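Local coordinates for protein gamma tubulin complex adapter mto2 (Schizosaccharomyces pombe, PDB 6GDJ) that acts with mto1 to recruit the gamma-tubulin complex to interphase and equatorial microtubule organizing centres, promoting cytoplasmic microtubule nucleation, and dimerises through this twin-cysteine domain, at residues P5-M9 / C52-A56; A12-L16 / C59-V63. All coordinates share one frame; numbering follows the deposited sequence.

Interaction 1: residues P5-M9 / C52-A56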
ATOM      1  N   PRO A   5     -11.827  -8.979   6.271  1.00 25.60           N
ATOM      2  CA  PRO A   5     -10.844  -8.030   5.720  1.00 24.16           C
ATOM      3  C   PRO A   5     -10.080  -8.559   4.484  1.00 22.35           C
ATOM      4  O   PRO A   5      -9.831  -7.792   3.555  1.00 24.19           O
ATOM      5  CB  PRO A   5      -9.909  -7.785   6.904  1.00 28.99           C
ATOM      6  CG  PRO A   5     -10.787  -7.958   8.070  1.00 35.19           C
ATOM      7  CD  PRO A   5     -11.673  -9.115   7.732  1.00 34.36           C
ATOM      8  N   LEU A   6      -9.708  -9.828   4.496  1.00 21.93           N
ATOM      9  CA  LEU A   6      -9.057 -10.441   3.346  1.00 23.22           C
ATOM     10  C   LEU A   6      -9.859 -10.273   2.052  1.00 22.73           C
ATOM     11  O   LEU A   6      -9.329  -9.856   1.005  1.00 22.32           O
ATOM     12  CB  LEU A   6      -8.831 -11.901   3.643  1.00 27.91           C
ATOM     13  CG  LEU A   6      -8.389 -12.800   2.513  1.00 31.09           C
ATOM     14  CD1 LEU A   6      -7.074 -12.290   2.047  1.00 32.99           C
ATOM     15  CD2 LEU A   6      -8.265 -14.253   3.028  1.00 39.25           C
ATOM     16  N   SER A   7     -11.159 -10.574   2.137  1.00 22.00           N
ATOM     17  CA  SER A   7     -12.051 -10.380   1.001  1.00 21.77           C
ATOM     18  C   SER A   7     -12.242  -8.981   0.522  1.00 20.21           C
ATOM     19  O   SER A   7     -12.253  -8.739  -0.670  1.00 21.90           O
ATOM     20  CB  SER A   7     -13.407 -10.978   1.331  1.00 30.10           C
ATOM     21  OG  SER A   7     -13.145 -12.297   1.666  1.00 40.47           O
ATOM     22  N   THR A   8     -12.296  -8.026   1.442  1.00 20.89           N
ATOM     23  CA  THR A   8     -12.402  -6.592   1.089  1.00 20.52           C
ATOM     24  C   THR A   8     -11.178  -6.127   0.306  1.00 18.11           C
ATOM     25  O   THR A   8     -11.291  -5.416  -0.660  1.00 18.63           O
ATOM     26  CB  THR A   8     -12.688  -5.672   2.298  1.00 24.67           C
ATOM     27  OG1 THR A   8     -11.617  -5.585   3.196  1.00 35.06           O
ATOM     28  CG2 THR A   8     -13.900  -6.201   2.997  1.00 24.74           C
ATOM     29  N   MET A   9     -10.036  -6.626   0.761  1.00 19.26           N
ATOM     30  CA  MET A   9      -8.766  -6.291   0.132  1.00 17.26           C
ATOM     31  C   MET A   9      -8.650  -6.924  -1.295  1.00 17.14           C
ATOM     32  O   MET A   9      -8.309  -6.223  -2.252  1.00 16.70           O
ATOM     33  CB  MET A   9      -7.616  -6.757   1.022  1.00 16.93           C
ATOM     34  CG  MET A   9      -6.251  -6.543   0.439  1.00 17.12           C
ATOM     35  SD  MET A   9      -4.914  -7.129   1.552  1.00 17.58           S
ATOM     36  CE  MET A   9      -5.187  -8.891   1.525  1.00 17.97           C
ATOM     37  N   CYS A  52      -4.978  -5.416   6.219  1.00 16.46           N
ATOM     38  CA  CYS A  52      -5.792  -5.719   5.056  1.00 16.92           C
ATOM     39  C   CYS A  52      -6.809  -4.640   4.762  1.00 17.40           C
ATOM     40  O   CYS A  52      -7.003  -4.262   3.626  1.00 17.14           O
ATOM     41  CB  CYS A  52      -6.527  -7.048   5.243  1.00 18.73           C
ATOM     42  SG  CYS A  52      -5.453  -8.532   5.236  1.00 20.92           S
ATOM     43  N   ARG A  53      -7.470  -4.099   5.816  1.00 17.55           N
ATOM     44  CA  ARG A  53      -8.392  -2.989   5.601  1.00 19.39           C
ATOM     45  C   ARG A  53      -7.701  -1.764   5.031  1.00 17.95           C
ATOM     46  O   ARG A  53      -8.236  -1.107   4.118  1.00 18.63           O
ATOM     47  CB  ARG A  53      -9.126  -2.605   6.927  1.00 20.89           C
ATOM     48  CG  ARG A  53     -10.128  -3.656   7.389  1.00 26.23           C
ATOM     49  CD  ARG A  53     -11.058  -3.063   8.460  1.00 32.60           C
ATOM     50  NE  ARG A  53     -10.256  -2.885   9.663  1.00 43.71           N
ATOM     51  CZ  ARG A  53     -10.033  -3.806  10.609  1.00 39.82           C
ATOM     52  NH1 ARG A  53     -10.619  -5.002  10.588  1.00 53.32           N
ATOM     53  NH2 ARG A  53      -9.230  -3.482  11.601  1.00 45.87           N
ATOM     54  N   SER A  54      -6.456  -1.485   5.513  1.00 17.93           N
ATOM     55  CA  SER A  54      -5.726  -0.374   4.973  1.00 15.56           C
ATOM     56  C   SER A  54      -5.305  -0.543   3.494  1.00 16.11           C
ATOM     57  O   SER A  54      -5.382   0.386   2.747  1.00 15.57           O
ATOM     58  CB  SER A  54      -4.547   0.002   5.806  1.00 19.28           C
ATOM     59  OG  SER A  54      -3.537  -0.942   5.769  1.00 25.01           O
ATOM     60  N   LEU A  55      -4.953  -1.770   3.098  1.00 15.82           N
ATOM     61  CA  LEU A  55      -4.650  -1.990   1.724  1.00 15.61           C
ATOM     62  C   LEU A  55      -5.843  -1.948   0.846  1.00 16.05           C
ATOM     63  O   LEU A  55      -5.771  -1.418  -0.257  1.00 16.10           O
ATOM     64  CB  LEU A  55      -3.880  -3.297   1.615  1.00 15.16           C
ATOM     65  CG  LEU A  55      -2.472  -3.340   2.201  1.00 16.07           C
ATOM     66  CD1 LEU A  55      -1.839  -4.747   2.216  1.00 17.23           C
ATOM     67  CD2 LEU A  55      -1.578  -2.315   1.510  1.00 17.42           C
ATOM     68  N   ALA A  56      -6.986  -2.411   1.373  1.00 16.26           N
ATOM     69  CA  ALA A  56      -8.247  -2.262   0.602  1.00 17.42           C
ATOM     70  C   ALA A  56      -8.539  -0.787   0.340  1.00 16.11           C
ATOM     71  O   ALA A  56      -8.831  -0.349  -0.738  1.00 16.69           O
ATOM     72  CB  ALA A  56      -9.400  -2.867   1.353  1.00 18.58           C
TER

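Interaction 2: residues A12-L16 / C59-V63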
ATOM      1  N   ALA A  12     -11.032  -5.072  -3.692  1.00 15.94           N
ATOM      2  CA  ALA A  12     -10.521  -3.782  -4.028  1.00 15.71           C
ATOM      3  C   ALA A  12      -9.328  -3.823  -4.985  1.00 15.20           C
ATOM      4  O   ALA A  12      -9.276  -3.003  -5.910  1.00 15.66           O
ATOM      5  CB  ALA A  12     -10.133  -3.026  -2.747  1.00 16.06           C
ATOM      6  N   LEU A  13      -8.446  -4.808  -4.812  1.00 15.04           N
ATOM      7  CA  LEU A  13      -7.334  -4.967  -5.758  1.00 16.07           C
ATOM      8  C   LEU A  13      -7.825  -5.364  -7.142  1.00 16.47           C
ATOM      9  O   LEU A  13      -7.380  -4.835  -8.137  1.00 16.09           O
ATOM     10  CB  LEU A  13      -6.370  -5.988  -5.246  1.00 17.80           C
ATOM     11  CG  LEU A  13      -5.222  -6.346  -6.187  1.00 18.08           C
ATOM     12  CD1 LEU A  13      -4.426  -5.121  -6.578  1.00 19.40           C
ATOM     13  CD2 LEU A  13      -4.406  -7.429  -5.554  1.00 20.07           C
ATOM     14  N   MET A  14      -8.792  -6.274  -7.169  1.00 15.92           N
ATOM     15  CA  MET A  14      -9.333  -6.688  -8.458  1.00 16.62           C
ATOM     16  C   MET A  14      -9.943  -5.492  -9.198  1.00 17.20           C
ATOM     17  O   MET A  14      -9.802  -5.355 -10.420  1.00 18.10           O
ATOM     18  CB  MET A  14     -10.351  -7.799  -8.230  1.00 16.04           C
ATOM     19  CG  MET A  14      -9.702  -9.106  -7.853  1.00 19.31           C
ATOM     20  SD  MET A  14     -10.820 -10.456  -7.441  1.00 25.32           S
ATOM     21  CE  MET A  14     -11.450 -10.770  -9.031  1.00 30.13           C
ATOM     22  N   ARG A  15     -10.678  -4.621  -8.457  1.00 16.37           N
ATOM     23  CA  ARG A  15     -11.190  -3.425  -9.042  1.00 15.82           C
ATOM     24  C   ARG A  15     -10.055  -2.510  -9.571  1.00 15.68           C
ATOM     25  O   ARG A  15     -10.128  -1.992 -10.673  1.00 16.94           O
ATOM     26  CB  ARG A  15     -12.143  -2.728  -8.117  1.00 16.12           C
ATOM     27  CG  ARG A  15     -13.403  -3.518  -7.860  1.00 18.45           C
ATOM     28  CD  ARG A  15     -14.283  -2.808  -6.822  1.00 19.00           C
ATOM     29  NE  ARG A  15     -14.820  -1.549  -7.305  1.00 19.70           N
ATOM     30  CZ  ARG A  15     -15.221  -0.548  -6.504  1.00 19.93           C
ATOM     31  NH1 ARG A  15     -15.241  -0.703  -5.208  1.00 19.73           N
ATOM     32  NH2 ARG A  15     -15.622   0.560  -7.027  1.00 21.74           N
ATOM     33  N   LEU A  16      -9.033  -2.282  -8.728  1.00 16.31           N
ATOM     34  CA  LEU A  16      -7.929  -1.425  -9.163  1.00 15.68           C
ATOM     35  C   LEU A  16      -7.283  -1.914 -10.446  1.00 16.28           C
ATOM     36  O   LEU A  16      -7.009  -1.114 -11.302  1.00 16.22           O
ATOM     37  CB  LEU A  16      -6.895  -1.405  -8.049  1.00 16.94           C
ATOM     38  CG  LEU A  16      -5.614  -0.627  -8.366  1.00 17.53           C
ATOM     39  CD1 LEU A  16      -5.933   0.806  -8.770  1.00 19.27           C
ATOM     40  CD2 LEU A  16      -4.606  -0.757  -7.208  1.00 19.06           C
ATOM     41  N   CYS A  59      -6.261   0.734  -2.307  1.00 15.90           N
ATOM     42  CA  CYS A  59      -6.702   0.324  -3.647  1.00 16.52           C
ATOM     43  C   CYS A  59      -7.905   1.147  -4.075  1.00 16.42           C
ATOM     44  O   CYS A  59      -7.982   1.598  -5.198  1.00 16.85           O
ATOM     45  CB  CYS A  59      -7.033  -1.162  -3.665  1.00 16.18           C
ATOM     46  SG  CYS A  59      -5.586  -2.246  -3.640  1.00 18.16           S
ATOM     47  N   LEU A  60      -8.832   1.345  -3.147  1.00 17.34           N
ATOM     48  CA  LEU A  60     -10.021   2.145  -3.476  1.00 17.83           C
ATOM     49  C   LEU A  60      -9.729   3.635  -3.701  1.00 16.41           C
ATOM     50  O   LEU A  60     -10.321   4.319  -4.510  1.00 18.01           O
ATOM     51  CB  LEU A  60     -11.096   1.951  -2.416  1.00 17.83           C
ATOM     52  CG  LEU A  60     -11.692   0.528  -2.308  1.00 21.51           C
ATOM     53  CD1 LEU A  60     -12.756   0.503  -1.203  1.00 24.77           C
ATOM     54  CD2 LEU A  60     -12.157   0.054  -3.675  1.00 22.75           C
ATOM     55  N   GLY A  61      -8.697   4.154  -2.998  1.00 17.47           N
ATOM     56  CA  GLY A  61      -8.311   5.522  -3.217  1.00 17.74           C
ATOM     57  C   GLY A  61      -7.640   5.690  -4.548  1.00 17.00           C
ATOM     58  O   GLY A  61      -7.883   6.657  -5.236  1.00 18.29           O
ATOM     59  N   LEU A  62      -6.834   4.663  -4.944  1.00 17.64           N
ATOM     60  CA  LEU A  62      -6.252   4.667  -6.302  1.00 18.55           C
ATOM     61  C   LEU A  62      -7.308   4.546  -7.417  1.00 18.09           C
ATOM     62  O   LEU A  62      -7.249   5.234  -8.420  1.00 19.78           O
ATOM     63  CB  LEU A  62      -5.202   3.550  -6.447  1.00 18.93           C
ATOM     64  CG  LEU A  62      -3.950   3.743  -5.590  1.00 18.39           C
ATOM     65  CD1 LEU A  62      -3.192   2.455  -5.521  1.00 17.69           C
ATOM     66  CD2 LEU A  62      -3.104   4.883  -6.164  1.00 18.68           C
ATOM     67  N   VAL A  63      -8.356   3.789  -7.126  1.00 17.27           N
ATOM     68  CA  VAL A  63      -9.519   3.719  -8.039  1.00 18.30           C
ATOM     69  C   VAL A  63     -10.197   5.093  -8.160  1.00 18.79           C
ATOM     70  O   VAL A  63     -10.465   5.564  -9.234  1.00 19.30           O
ATOM     71  CB  VAL A  63     -10.550   2.651  -7.560  1.00 16.39           C
ATOM     72  CG1 VAL A  63     -11.914   2.866  -8.206  1.00 18.20           C
ATOM     73  CG2 VAL A  63     -10.030   1.246  -7.781  1.00 17.58           C
TER

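Interaction 1: residues P5-M9 / C52-A56
M9 reaches across to C52 and L55 on the facing helix, and its whole side chain is used. CB lies 3.7 Å from the backbone O of C52. CG faces the same carbonyl oxygen and CB of L55. SD comes next, 3.9 Å from CD1 of L55 and equally near CA of C52. The chain then bends at its last torsion (chi3 67°), which turns CE back onto the thiol: M9 CE sits 3.7 Å from C52 SG. V33 and A36 of helix 23-42 touch M9 as well.

Segments 5-9 and 52-56 run nearly parallel, 18° apart, and their axes approach to 8.0 Å. The small side chain of A56 is consistent with this close approach; its CB meets CA of M9 at 3.7 Å. At the other end P5 CB packs on C52 CB at 3.8 Å. The P5 ring also runs alongside R53, whose NH1 is near CG. T8 OG1 turns back to its own helix and bonds P5 O at 2.9 Å, tilted 24° from the carbonyl plane.

Cutting M9 back to an alanine is likely to leave C52 SG and L55 CD1 without the thioether and to open a gap between the helices. C52, one of the two cysteines of this twin-cysteine dimerisation domain, is buried where helix 46-72 meets helix 5-17, and V40 of helix 23-42 touches it. No hydrogen bond joins the two segments. The contact therefore rests on apolar fit, the sulfur of C52 packing against the M9 methyl.

Interaction 2: residues A12-L16 / C59-V63
L16 lays its forked end over L62 and C59. Its CG stands opposite the backbone N (chi1 176°), which carries both methyls toward the facing helix. CD1 rests on L62 CB at 3.7 Å. CD2 touches L62 CD1 and also C59 SG, the latter at 4.0 Å. The two leucine side chains cross at a slant. From the other flank V63 CG2 presses on the L16 backbone, 3.7 Å from CA.

One turn earlier, A12 is small enough for close approach, and its CB meets C59 CB at 3.7 Å. C59 is the second cysteine of the domain, and its SG comes 3.9 Å from L13 CA. L60 closes the outer side. Its CD2 touches A12 CB and also R15 NH1, the latter at 3.5 Å. The R15 chain bends at chi3 and brings NH1 beside this methyl, while its NH2 bonds a glycerol, probably from the crystallisation liquor.

The axes of segments 12-16 and 59-63 approach to 8.7 Å and cross at 26°. Helix 23-42 borders the contact through V33 and E30 at L13, V29 at C59 and I25 at L62. P21 touches L16 and Y19 touches V63, both from the loop after helix 5-17. I25 of the second subunit also packs on L62.

In the fold
Interactions 1 and 2 are successive parts of one interface between helix 5-17 and helix 46-72. Their centres are about 10 Å apart. They touch directly, as A56 O lies 3.6 Å from A12 CB. Along the chain the order is 5-9, 12-16, 52-56, 59-63, with helix 23-42 falling between 12-16 and 52-56. Both helices thus advance in the same direction through the two contacts. Each contact brings one cysteine from helix 46-72, seven residues apart, to face helix 5-17. Helix 23-42 borders both, completing a small three-helix core. Both also reach the second subunit, so this core adjoins the dimer interface of the domain.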